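Local coordinates for protein PtLCIB4 H88A mutant (Phaeodactylum tricornutum, PDB 5B5Z) that is a homologue of the limiting CO2-inducible protein LCIB and probably works as a zinc-dependent beta-carbonic anhydrase, represented here by an engineered variant, at residues I263-S266 and S267-V271; V213-A216 and Q217-V221. One frame throughout, in Å; residues are numbered along the deposited sequence.

Overall arrangement
Contact 2 is two and a half turns in the middle of helix 205-228, its centre about 9 Å from that of the chain; contact 1 is the tight turn joining strands 255-264 and 270-273, at the surface, centred some 20 Å from that point. Their centres are 18 Å apart and their nearest atoms about 6 Å, so they do not touch, yet the same two elements connect them. Tyr214 of contact 2 packs on Arg259 and Arg260 of the strand that leads into contact 1, and Arg264 forms a salt bridge with Asp226 near the helix end. The zinc ion, bound by Cys59, His115 and Cys139, lies about 8 Å from the side chain of Val213.

Contact 1 of 2, residues I263-S266 and S267-V271; sequences IRDS and SGNMV
The guanidinium of Arg264 has the carbonyl O of Gly268 over one face, 3.3 Å from its plane and nearer the edge than the middle; too poorly angled for a hydrogen bond, this oxygen packs on the group while NH2 makes a salt bridge to Asp226. The bend at chi3 (52°) folds the arginine over the turn. The planes of the Asp265 carboxylate and the Asn269 amide are turned 55° against each other, with Asn269 CB 3.3 Å from Asp265 OD1. That same oxygen reaches into the turn and takes two weak bonds, from Asn269 N at 2.7 Å and from Ser267 N at 3.1 Å, the second closing an Asx turn. Aspartate suits this position because its short chain can meet those N-H groups. One water joins Ser266 OG to Ser267 OG, and Ser266 OG also bonds to Gly234 O. Towards the buried end, Ile263 CG2 meets Val271 CG2 at 3.6 Å. Asp265 O accepts Gly268 N, and Asp265 N bonds to Asn269 O at 2.8 Å. Gly268, whose backbone (phi 89°) would drive any side chain into the preceding carbonyl O, completes a type I turn with a G1 bulge, a classic connection of a tight beta hairpin.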
loop_
_atom_site.group_PDB
_atom_site.type_symbol
_atom_site.label_atom_id
_atom_site.label_comp_id
_atom_site.label_asym_id
_atom_site.label_seq_id
_atom_site.Cartn_x
_atom_site.Cartn_y
_atom_site.Cartn_z
ATOM N N ILE A 263 17.449 -0.532 -16.258
ATOM C CA ILE A 263 17.605 0.832 -15.793
ATOM C C ILE A 263 17.212 1.797 -16.904
ATOM O O ILE A 263 17.591 1.613 -18.060
ATOM C CB ILE A 263 19.048 1.122 -15.350
ATOM C CG1 ILE A 263 19.474 0.177 -14.224
ATOM C CG2 ILE A 263 19.166 2.557 -14.882
ATOM C CD1 ILE A 263 20.933 0.359 -13.810
ATOM N N ARG A 264 16.426 2.805 -16.546
ATOM C CA ARG A 264 16.020 3.854 -17.472
ATOM C C ARG A 264 16.597 5.191 -17.020
ATOM O O ARG A 264 16.792 5.404 -15.828
ATOM C CB ARG A 264 14.495 3.938 -17.556
ATOM C CG ARG A 264 13.829 2.677 -18.089
ATOM C CD ARG A 264 12.326 2.690 -17.793
ATOM N NE ARG A 264 11.697 3.930 -18.243
ATOM C CZ ARG A 264 10.744 4.003 -19.170
ATOM N NH1 ARG A 264 10.278 2.903 -19.744
ATOM N NH2 ARG A 264 10.242 5.181 -19.511
ATOM N N ASP A 265 16.867 6.094 -17.962
ATOM C CA ASP A 265 17.368 7.421 -17.597
ATOM C C ASP A 265 16.228 8.425 -17.470
ATOM O O ASP A 265 15.063 8.077 -17.664
ATOM C CB ASP A 265 18.417 7.917 -18.607
ATOM C CG ASP A 265 17.876 8.044 -20.026
ATOM O OD1 ASP A 265 16.646 7.975 -20.235
ATOM O OD2 ASP A 265 18.702 8.216 -20.948
ATOM N N SER A 266 16.572 9.673 -17.155
ATOM C CA SER A 266 15.572 10.707 -16.893
ATOM C C SER A 266 14.778 11.081 -18.143
ATOM O O SER A 266 13.757 11.762 -18.049
ATOM C CB SER A 266 16.239 11.959 -16.303
ATOM O OG SER A 266 17.123 12.566 -17.231
ATOM N N SER A 267 15.246 10.630 -19.304
ATOM C CA SER A 267 14.552 10.881 -20.564
ATOM C C SER A 267 13.707 9.694 -21.015
ATOM O O SER A 267 13.147 9.708 -22.109
ATOM C CB SER A 267 15.553 11.241 -21.666
ATOM O OG SER A 267 16.485 12.206 -21.216
ATOM N N GLY A 268 13.627 8.661 -20.179
ATOM C CA GLY A 268 12.814 7.497 -20.486
ATOM C C GLY A 268 13.528 6.408 -21.267
ATOM O O GLY A 268 12.975 5.326 -21.476
ATOM N N ASN A 269 14.754 6.690 -21.706
ATOM C CA ASN A 269 15.553 5.716 -22.453
ATOM C C ASN A 269 16.014 4.562 -21.573
ATOM O O ASN A 269 16.406 4.780 -20.432
ATOM C CB ASN A 269 16.783 6.388 -23.075
ATOM C CG ASN A 269 16.421 7.428 -24.119
ATOM O OD1 ASN A 269 15.460 7.265 -24.874
ATOM N ND2 ASN A 269 17.189 8.512 -24.159
ATOM N N MET A 270 15.986 3.339 -22.099
ATOM C CA MET A 270 16.559 2.206 -21.376
ATOM C C MET A 270 18.076 2.190 -21.543
ATOM O O MET A 270 18.575 2.033 -22.656
ATOM C CB MET A 270 15.972 0.880 -21.852
ATOM C CG MET A 270 16.497 -0.321 -21.066
ATOM S SD MET A 270 15.772 -1.902 -21.551
ATOM C CE MET A 270 16.278 -2.005 -23.272
ATOM N N VAL A 271 18.806 2.342 -20.442
ATOM C CA VAL A 271 20.261 2.436 -20.492
ATOM C C VAL A 271 20.972 1.131 -20.113
ATOM O O VAL A 271 22.106 0.894 -20.535
ATOM C CB VAL A 271 20.775 3.576 -19.583
ATOM C CG1 VAL A 271 20.163 4.906 -20.005
ATOM C CG2 VAL A 271 20.448 3.295 -18.147
HETATM O O HOH W 1 18.312 11.724 -19.232
#

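Contact 2 of 2, residues V213-A216 and Q217-V221; sequences VYDA and QQKLV
The carbonyl oxygens of Val213 through Ala216 accept the N-H groups of Gln217 through Leu220, in the i to i+4 pattern of an alpha-helix. The first two bonds are the shorter, 2.9 Å from Gln217 N to Val213 O and 2.8 Å from Gln218 N to Tyr214 O, while Lys219 N to Asp215 O and Leu220 N to Ala216 O each measure 3.3 Å.

The aromatic contact is a CH-pi interaction. Gln218 CB sits over one face of the Tyr214 ring, 4.3 Å from its centroid and 26° off the normal, displaced toward the hydroxyl end, where CZ is the nearest ring atom. With Gln218 CG anti to the backbone N (chi1 173°), that carbon lies beside Tyr214 OH; the chain turns aside only beyond it, at chi2 (-90°).

Charge pairing joins Asp215 to Lys219. Lysine suits this position, four residues on, because its chain, extended beyond CG, can run back past Asp215 O to bring NZ within 3.4 Å of Asp215 OD2 in a salt bridge. CE comes slightly closer to that oxygen, at 3.3 Å. Both charged ends also hydrogen-bond to the hydroxyl of Tyr195, so the three groups form a small polar cluster.

Apolar and mixed packing occupies the buried side. Val213 CG1 touches Gln217 NE2 at 3.8 Å, and that amide nitrogen is satisfied by Gly113 O of strand 107-117. Ala216, small enough for close packing, lies against Phe87 and Tyr195. Leu220, partly exposed, packs instead on Leu181 of the second subunit.

The stretch is thus largely buried and anchored to strand 107-117, with a buried glutamine amide bonded to strand backbone; Asp215 and Lys219 lie on its more exposed flank, where the hydroxyl of Tyr195, bonded to both, is likely to hold the two charged ends in place.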
loop_
_atom_site.group_PDB
_atom_site.type_symbol
_atom_site.label_atom_id
_atom_site.label_comp_id
_atom_site.label_asym_id
_atom_site.label_seq_id
_atom_site.Cartn_x
_atom_site.Cartn_y
_atom_site.Cartn_z
ATOM N N VAL A 213 -1.403 -11.563 -15.267
ATOM C CA VAL A 213 -1.437 -10.355 -14.448
ATOM C C VAL A 213 -0.139 -9.574 -14.579
ATOM O O VAL A 213 -0.160 -8.349 -14.723
ATOM C CB VAL A 213 -1.705 -10.700 -12.978
ATOM C CG1 VAL A 213 -1.621 -9.439 -12.104
ATOM C CG2 VAL A 213 -3.102 -11.331 -12.855
ATOM N N TYR A 214 0.987 -10.282 -14.539
ATOM C CA TYR A 214 2.263 -9.598 -14.689
ATOM C C TYR A 214 2.327 -8.894 -16.049
ATOM O O TYR A 214 2.794 -7.763 -16.143
ATOM C CB TYR A 214 3.453 -10.559 -14.545
ATOM C CG TYR A 214 4.702 -9.907 -15.092
ATOM C CD1 TYR A 214 5.365 -8.947 -14.353
ATOM C CD2 TYR A 214 5.153 -10.176 -16.380
ATOM C CE1 TYR A 214 6.450 -8.301 -14.850
ATOM C CE2 TYR A 214 6.253 -9.519 -16.891
ATOM C CZ TYR A 214 6.891 -8.586 -16.112
ATOM O OH TYR A 214 7.992 -7.912 -16.588
ATOM N N ASP A 215 1.886 -9.573 -17.105
ATOM C CA ASP A 215 1.918 -8.958 -18.437
ATOM C C ASP A 215 1.110 -7.675 -18.479
ATOM O O ASP A 215 1.544 -6.678 -19.074
ATOM C CB ASP A 215 1.403 -9.910 -19.518
ATOM C CG ASP A 215 1.671 -9.378 -20.927
ATOM O OD1 ASP A 215 2.862 -9.299 -21.310
ATOM O OD2 ASP A 215 0.708 -9.028 -21.648
ATOM N N ALA A 216 -0.066 -7.698 -17.846
ATOM C CA ALA A 216 -0.904 -6.513 -17.794
ATOM C C ALA A 216 -0.240 -5.401 -16.980
ATOM O O ALA A 216 -0.299 -4.231 -17.338
ATOM C CB ALA A 216 -2.274 -6.872 -17.218
ATOM N N GLN A 217 0.405 -5.782 -15.883
ATOM C CA GLN A 217 1.118 -4.837 -15.038
ATOM C C GLN A 217 2.271 -4.200 -15.787
ATOM O O GLN A 217 2.498 -2.998 -15.681
ATOM C CB GLN A 217 1.683 -5.523 -13.794
ATOM C CG GLN A 217 0.691 -5.839 -12.700
ATOM C CD GLN A 217 1.387 -6.342 -11.440
ATOM O OE1 GLN A 217 2.618 -6.276 -11.320
ATOM N NE2 GLN A 217 0.602 -6.837 -10.492
ATOM N N GLN A 218 3.005 -5.015 -16.531
ATOM C CA GLN A 218 4.210 -4.520 -17.175
ATOM C C GLN A 218 3.839 -3.418 -18.174
ATOM O O GLN A 218 4.533 -2.404 -18.284
ATOM C CB GLN A 218 4.973 -5.674 -17.850
ATOM C CG GLN A 218 6.164 -5.224 -18.692
ATOM C CD GLN A 218 5.758 -4.942 -20.129
ATOM O OE1 GLN A 218 5.087 -5.750 -20.759
ATOM N NE2 GLN A 218 6.146 -3.783 -20.639
ATOM N N LYS A 219 2.728 -3.607 -18.875
ATOM C CA LYS A 219 2.258 -2.586 -19.811
ATOM C C LYS A 219 1.886 -1.278 -19.111
ATOM O O LYS A 219 2.209 -0.186 -19.595
ATOM C CB LYS A 219 1.048 -3.111 -20.601
ATOM C CG LYS A 219 1.369 -4.261 -21.523
ATOM C CD LYS A 219 0.132 -4.687 -22.319
ATOM C CE LYS A 219 0.288 -6.064 -22.927
ATOM N NZ LYS A 219 -1.051 -6.618 -23.299
ATOM N N LEU A 220 1.193 -1.383 -17.977
ATOM C CA LEU A 220 0.770 -0.189 -17.253
ATOM C C LEU A 220 1.960 0.525 -16.618
ATOM O O LEU A 220 2.047 1.759 -16.650
ATOM C CB LEU A 220 -0.278 -0.552 -16.193
ATOM C CG LEU A 220 -0.880 0.595 -15.383
ATOM C CD1 LEU A 220 -1.500 1.630 -16.295
ATOM C CD2 LEU A 220 -1.946 0.086 -14.397
ATOM N N VAL A 221 2.874 -0.246 -16.034
ATOM C CA VAL A 221 4.084 0.348 -15.448
ATOM C C VAL A 221 4.888 1.088 -16.519
ATOM O O VAL A 221 5.312 2.233 -16.319
ATOM C CB VAL A 221 4.950 -0.724 -14.766
ATOM C CG1 VAL A 221 6.335 -0.149 -14.378
ATOM C CG2 VAL A 221 4.205 -1.256 -13.550
#